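Local structure of possible thiamine biosynthesis enzyme (Candida albicans, 2X7Q) at residues A[18-23]-A[65-70]; A[14-19]-A[43-48]. The protein is of unknown function but has the periplasmic binding protein fold and probably binds a small solute, perhaps one related to thiamine biosynthesis. The protein carries 1 engineered substitution. All coordinates share one frame; numbering follows the deposited sequence.

Contact 1: residues A[18-23]-A[65-70]; sequences KVAYIP and NEVDIA. With CA (calcium ion), chain C.
The flat carboxylate of Asp68 meets Lys18 through the anti lone pair of OD2, which takes the backbone N-H of Lys18 at 2.9 Å (N to OD2) in a nearly straight bond of 169°. With CG beside the backbone N (chi1 -58°), the carboxylate reaches back to the neighbouring strand; Lys215 adds a salt bridge to OD2 and Ser211 OG a hydrogen bond to OD1, so the buried acid is held at both oxygens. The setting is the mixed five-stranded sheet of one lobe of the periplasmic binding protein fold, where strands 17-21 and 69-73 run parallel. The second flat group, the peptide carbonyl of Lys18, is shared: Asp68 N lies in its plane, 2.8 Å from Lys18 O, while Ile69 N donates to the same oxygen from a direction tilted 23° out of plane. Ala20 N to Ile69 O, 2.8 Å, carries the ladder onward. Val19 and Ile69 stand side by side on one face of the sheet, against Phe222 of helix 216-235. On the other face both methyls of Val67 touch Ala20 CB, beneath helix 55-63. That helix ends in a Schellman motif at Asn65, whose OD1 binds a calcium ion at 2.9 Å. One residue on, the Lys18 chain, bent at its third torsion, lays CD and CE along Glu66 O, where NZ makes a weak hydrogen bond of 3.0 Å.

Contact 2: residues A[14-19]-A[43-48]; sequences LPTLKV and DLSIEF. Engineered in segment 14-19: Leu14 (natural residue Met).
Strands 17-19 and 46-48 lie parallel as neighbours, their short axes 4.7 Å apart at closest approach and turned 26° from one another; they belong to strand 17-21 and edge strand 46-50 in one lobe of the periplasmic binding protein fold. The register pairs Leu17 with Ile46, Lys18 with Glu47 and Val19 with Phe48, and the bonds alternate in the usual parallel manner: Leu17 N to Ser45 O, Glu47 N to Leu17 O, then Val19 N to Glu47 O. The last is the most bent, its donor standing 41° above the carbonyl plane. Earlier in both segments, a water bridges the backbones, giving a hydrogen to Pro15 O and accepting one from Ser45 N.

Ile46 carries the apolar side. The bend at its second torsion (chi2 -62°) brings CD1 over to Leu17 CB, 3.6 Å away, while CG2 meets Val19 CG2 at 3.7 Å and also rests on one face of the Phe48 ring, 3.5 Å above the plane and offset toward the rim. Phe48 itself lies alongside Val19, with Tyr39 meeting its ring. At the first modelled residue, the engineered Leu14 crosses Leu44 obliquely, CD1 to CD2 3.5 Å, near Val218 and Asn221 of helix 216-235.

Polar groups gather elsewhere. Thr16 OG1 and Ser45 OG share a hydrogen bond of 3.2 Å, and on the opposite face from Leu17 the extended Glu47 runs beside Lys18, bringing OE2 within 3.6 Å of Lys18 CE but leaving it 4.1 Å from NZ, which Glu66 O engages weakly. The charges therefore probably attract without forming a salt bridge, and cohesion at this edge strand probably rests mainly on backbone bonds and on the packing round Ile46.

In the fold
Contact 1 and contact 2 illustrate how an inner strand is bonded along both edges: strand 17-21 lies between 46-50 and 69-73, and the 2-1-3 strand order makes Lys18 and Val19 members of both pairs. The centres of the contacts are 10 Å apart, and they touch directly where Ile69 CD1 packs 3.5 Å from Leu17 CD2 and where Tyr21 CE2 lies 3.8 Å from Phe48 CB. Lys215 ties them further, pairing with Asp68 of contact 1 while donating to Thr16 O of contact 2. The calcium ion held at Asn65 is peripheral to this core, about 14 Å from the nearest atom of the Lys18 side chain.

Contact 1: residues A[18-23]-A[65-70]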
loop_
_atom_site.group_PDB
_atom_site.type_symbol
_atom_site.label_atom_id
_atom_site.label_comp_id
_atom_site.label_asym_id
_atom_site.label_seq_id
_atom_site.Cartn_x
_atom_site.Cartn_y
_atom_site.Cartn_z
ATOM N N LYS A 18 8.456 -3.351 16.622
ATOM C CA LYS A 18 7.733 -4.329 15.819
ATOM C C LYS A 18 7.177 -3.669 14.560
ATOM O O LYS A 18 6.283 -2.826 14.632
ATOM C CB LYS A 18 6.600 -4.962 16.630
ATOM C CG LYS A 18 7.062 -5.675 17.888
ATOM C CD LYS A 18 5.919 -6.410 18.571
ATOM C CE LYS A 18 5.389 -7.539 17.707
ATOM N NZ LYS A 18 4.258 -8.260 18.355
ATOM N N VAL A 19 7.715 -4.054 13.407
ATOM C CA VAL A 19 7.331 -3.437 12.142
ATOM C C VAL A 19 6.505 -4.383 11.272
ATOM O O VAL A 19 6.975 -5.452 10.874
ATOM C CB VAL A 19 8.569 -2.972 11.352
ATOM C CG1 VAL A 19 8.156 -2.359 10.026
ATOM C CG2 VAL A 19 9.384 -1.984 12.173
ATOM N N ALA A 20 5.272 -3.981 10.980
ATOM C CA ALA A 20 4.389 -4.765 10.121
ATOM C C ALA A 20 4.565 -4.367 8.661
ATOM O O ALA A 20 4.519 -3.184 8.330
ATOM C CB ALA A 20 2.947 -4.592 10.543
ATOM N N TYR A 21 4.775 -5.355 7.797
ATOM C CA TYR A 21 4.977 -5.103 6.374
ATOM C C TYR A 21 4.192 -6.096 5.519
ATOM O O TYR A 21 3.727 -7.126 6.010
ATOM C CB TYR A 21 6.461 -5.197 6.024
ATOM C CG TYR A 21 6.979 -6.618 5.961
ATOM C CD1 TYR A 21 7.102 -7.280 4.744
ATOM C CD2 TYR A 21 7.342 -7.298 7.114
ATOM C CE1 TYR A 21 7.576 -8.578 4.681
ATOM C CE2 TYR A 21 7.817 -8.593 7.062
ATOM C CZ TYR A 21 7.931 -9.230 5.844
ATOM O OH TYR A 21 8.403 -10.522 5.797
ATOM N N ILE A 22 4.060 -5.782 4.235
ATOM C CA ILE A 22 3.391 -6.673 3.297
ATOM C C ILE A 22 4.415 -7.321 2.372
ATOM O O ILE A 22 5.155 -6.626 1.679
ATOM C CB ILE A 22 2.340 -5.925 2.460
ATOM C CG1 ILE A 22 1.360 -5.191 3.376
ATOM C CG2 ILE A 22 1.606 -6.891 1.539
ATOM C CD1 ILE A 22 0.357 -4.338 2.640
ATOM N N PRO A 23 4.463 -8.661 2.364
ATOM C CA PRO A 23 5.454 -9.415 1.588
ATOM C C PRO A 23 5.238 -9.295 0.082
ATOM O O PRO A 23 4.701 -10.210 -0.544
ATOM C CB PRO A 23 5.226 -10.862 2.040
ATOM C CG PRO A 23 3.807 -10.897 2.482
ATOM C CD PRO A 23 3.542 -9.547 3.095
ATOM N N ASN A 65 -1.917 -2.129 19.137
ATOM C CA ASN A 65 -0.542 -1.968 19.607
ATOM C C ASN A 65 0.301 -3.231 19.457
ATOM O O ASN A 65 1.323 -3.385 20.128
ATOM C CB ASN A 65 -0.512 -1.488 21.059
ATOM C CG ASN A 65 -1.162 -0.135 21.239
ATOM O OD1 ASN A 65 -1.847 0.104 22.230
ATOM N ND2 ASN A 65 -0.947 0.760 20.284
ATOM N N GLU A 66 -0.126 -4.136 18.582
ATOM C CA GLU A 66 0.642 -5.346 18.314
ATOM C C GLU A 66 1.929 -4.999 17.579
ATOM O O GLU A 66 2.927 -5.710 17.688
ATOM C CB GLU A 66 -0.183 -6.345 17.506
ATOM C CG GLU A 66 -1.403 -6.874 18.250
ATOM C CD GLU A 66 -2.165 -7.915 17.449
ATOM O OE1 GLU A 66 -1.521 -8.838 16.903
ATOM O OE2 GLU A 66 -3.408 -7.813 17.368
ATOM N N VAL A 67 1.898 -3.897 16.835
ATOM C CA VAL A 67 3.075 -3.416 16.123
ATOM C C VAL A 67 3.231 -1.911 16.307
ATOM O O VAL A 67 2.258 -1.206 16.574
ATOM C CB VAL A 67 3.008 -3.742 14.622
ATOM C CG1 VAL A 67 2.903 -5.242 14.406
ATOM C CG2 VAL A 67 1.834 -3.020 13.976
ATOM N N ASP A 68 4.460 -1.429 16.156
ATOM C CA ASP A 68 4.763 -0.017 16.341
ATOM C C ASP A 68 4.693 0.750 15.025
ATOM O O ASP A 68 4.271 1.906 14.990
ATOM C CB ASP A 68 6.148 0.148 16.966
ATOM C CG ASP A 68 6.273 -0.557 18.301
ATOM O OD1 ASP A 68 5.561 -0.168 19.248
ATOM O OD2 ASP A 68 7.090 -1.496 18.409
ATOM N N ILE A 69 5.103 0.097 13.942
ATOM C CA ILE A 69 5.136 0.730 12.628
ATOM C C ILE A 69 4.494 -0.159 11.563
ATOM O O ILE A 69 4.575 -1.388 11.637
ATOM C CB ILE A 69 6.584 1.071 12.205
ATOM C CG1 ILE A 69 7.236 1.998 13.233
ATOM C CG2 ILE A 69 6.611 1.702 10.824
ATOM C CD1 ILE A 69 8.635 2.440 12.861
ATOM N N ALA A 70 3.856 0.468 10.577
ATOM C CA ALA A 70 3.242 -0.260 9.470
ATOM C C ALA A 70 3.580 0.387 8.131
ATOM O O ALA A 70 3.477 1.603 7.983
ATOM C CB ALA A 70 1.738 -0.351 9.657
HETATM CA CA CA C . -3.437 2.331 23.183
#

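Contact 2: residues A[14-19]-A[43-48]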
loop_
_atom_site.group_PDB
_atom_site.type_symbol
_atom_site.label_atom_id
_atom_site.label_comp_id
_atom_site.label_asym_id
_atom_site.label_seq_id
_atom_site.Cartn_x
_atom_site.Cartn_y
_atom_site.Cartn_z
ATOM N N LEU A 14 17.749 2.027 22.647
ATOM C CA LEU A 14 16.539 2.155 21.843
ATOM C C LEU A 14 15.621 0.951 22.029
ATOM O O LEU A 14 16.047 -0.190 21.864
ATOM C CB LEU A 14 16.891 2.324 20.363
ATOM C CG LEU A 14 17.672 3.587 19.994
ATOM C CD1 LEU A 14 18.034 3.592 18.515
ATOM C CD2 LEU A 14 16.880 4.830 20.358
ATOM N N PRO A 15 14.353 1.205 22.376
ATOM C CA PRO A 15 13.373 0.138 22.600
ATOM C C PRO A 15 13.127 -0.686 21.339
ATOM O O PRO A 15 13.262 -0.171 20.228
ATOM C CB PRO A 15 12.101 0.903 22.986
ATOM C CG PRO A 15 12.283 2.270 22.412
ATOM C CD PRO A 15 13.757 2.543 22.528
ATOM N N THR A 16 12.765 -1.952 21.520
ATOM C CA THR A 16 12.476 -2.839 20.399
ATOM C C THR A 16 11.340 -2.282 19.549
ATOM O O THR A 16 10.466 -1.573 20.050
ATOM C CB THR A 16 12.101 -4.252 20.880
ATOM O OG1 THR A 16 13.144 -4.762 21.721
ATOM C CG2 THR A 16 11.909 -5.187 19.695
ATOM N N LEU A 17 11.356 -2.608 18.261
ATOM C CA LEU A 17 10.385 -2.057 17.331
ATOM C C LEU A 17 9.761 -3.151 16.468
ATOM O O LEU A 17 10.452 -3.802 15.682
ATOM C CB LEU A 17 11.057 -1.011 16.442
ATOM C CG LEU A 17 10.186 0.126 15.915
ATOM C CD1 LEU A 17 9.648 0.950 17.070
ATOM C CD2 LEU A 17 10.990 0.995 14.965
ATOM N N LYS A 18 8.456 -3.351 16.622
ATOM C CA LYS A 18 7.733 -4.329 15.819
ATOM C C LYS A 18 7.177 -3.669 14.560
ATOM O O LYS A 18 6.283 -2.826 14.632
ATOM C CB LYS A 18 6.600 -4.962 16.630
ATOM C CG LYS A 18 7.062 -5.675 17.888
ATOM C CD LYS A 18 5.919 -6.410 18.571
ATOM C CE LYS A 18 5.389 -7.539 17.707
ATOM N NZ LYS A 18 4.258 -8.260 18.355
ATOM N N VAL A 19 7.715 -4.054 13.407
ATOM C CA VAL A 19 7.331 -3.437 12.142
ATOM C C VAL A 19 6.505 -4.383 11.272
ATOM O O VAL A 19 6.975 -5.452 10.874
ATOM C CB VAL A 19 8.569 -2.972 11.352
ATOM C CG1 VAL A 19 8.156 -2.359 10.026
ATOM C CG2 VAL A 19 9.384 -1.984 12.173
ATOM N N ASP A 43 21.735 0.806 16.048
ATOM C CA ASP A 43 21.423 0.399 17.416
ATOM C C ASP A 43 19.950 0.027 17.562
ATOM O O ASP A 43 19.320 0.329 18.574
ATOM C CB ASP A 43 21.785 1.510 18.405
ATOM C CG ASP A 43 23.237 1.925 18.307
ATOM O OD1 ASP A 43 24.117 1.063 18.493
ATOM O OD2 ASP A 43 23.500 3.114 18.041
ATOM N N LEU A 44 19.410 -0.634 16.544
ATOM C CA LEU A 44 17.998 -0.997 16.527
ATOM C C LEU A 44 17.799 -2.505 16.641
ATOM O O LEU A 44 18.650 -3.287 16.216
ATOM C CB LEU A 44 17.333 -0.490 15.245
ATOM C CG LEU A 44 17.283 1.019 15.002
ATOM C CD1 LEU A 44 16.823 1.312 13.581
ATOM C CD2 LEU A 44 16.377 1.704 16.013
ATOM N N SER A 45 16.674 -2.903 17.225
ATOM C CA SER A 45 16.271 -4.304 17.259
ATOM C C SER A 45 14.874 -4.428 16.666
ATOM O O SER A 45 13.875 -4.194 17.348
ATOM C CB SER A 45 16.297 -4.835 18.694
ATOM O OG SER A 45 15.414 -4.104 19.535
ATOM N N ILE A 46 14.812 -4.790 15.391
ATOM C CA ILE A 46 13.551 -4.797 14.666
ATOM C C ILE A 46 12.952 -6.192 14.538
ATOM O O ILE A 46 13.602 -7.111 14.041
ATOM C CB ILE A 46 13.709 -4.192 13.255
ATOM C CG1 ILE A 46 14.399 -2.832 13.329
ATOM C CG2 ILE A 46 12.355 -4.077 12.570
ATOM C CD1 ILE A 46 13.637 -1.796 14.123
ATOM N N GLU A 47 11.712 -6.343 14.992
ATOM C CA GLU A 47 10.971 -7.586 14.806
ATOM C C GLU A 47 9.922 -7.400 13.718
ATOM O O GLU A 47 8.876 -6.791 13.949
ATOM C CB GLU A 47 10.304 -8.021 16.110
ATOM C CG GLU A 47 9.398 -9.234 15.955
ATOM C CD GLU A 47 8.699 -9.615 17.245
ATOM O OE1 GLU A 47 9.201 -9.245 18.328
ATOM O OE2 GLU A 47 7.647 -10.286 17.176
ATOM N N PHE A 48 10.208 -7.922 12.531
ATOM C CA PHE A 48 9.300 -7.779 11.399
ATOM C C PHE A 48 8.101 -8.713 11.498
ATOM O O PHE A 48 8.242 -9.892 11.824
ATOM C CB PHE A 48 10.038 -8.006 10.078
ATOM C CG PHE A 48 10.937 -6.869 9.683
ATOM C CD1 PHE A 48 12.283 -6.878 10.014
ATOM C CD2 PHE A 48 10.432 -5.783 8.985
ATOM C CE1 PHE A 48 13.109 -5.830 9.649
ATOM C CE2 PHE A 48 11.252 -4.732 8.618
ATOM C CZ PHE A 48 12.592 -4.755 8.952
HETATM O O HOH W 1 15.652 -0.831 18.896
#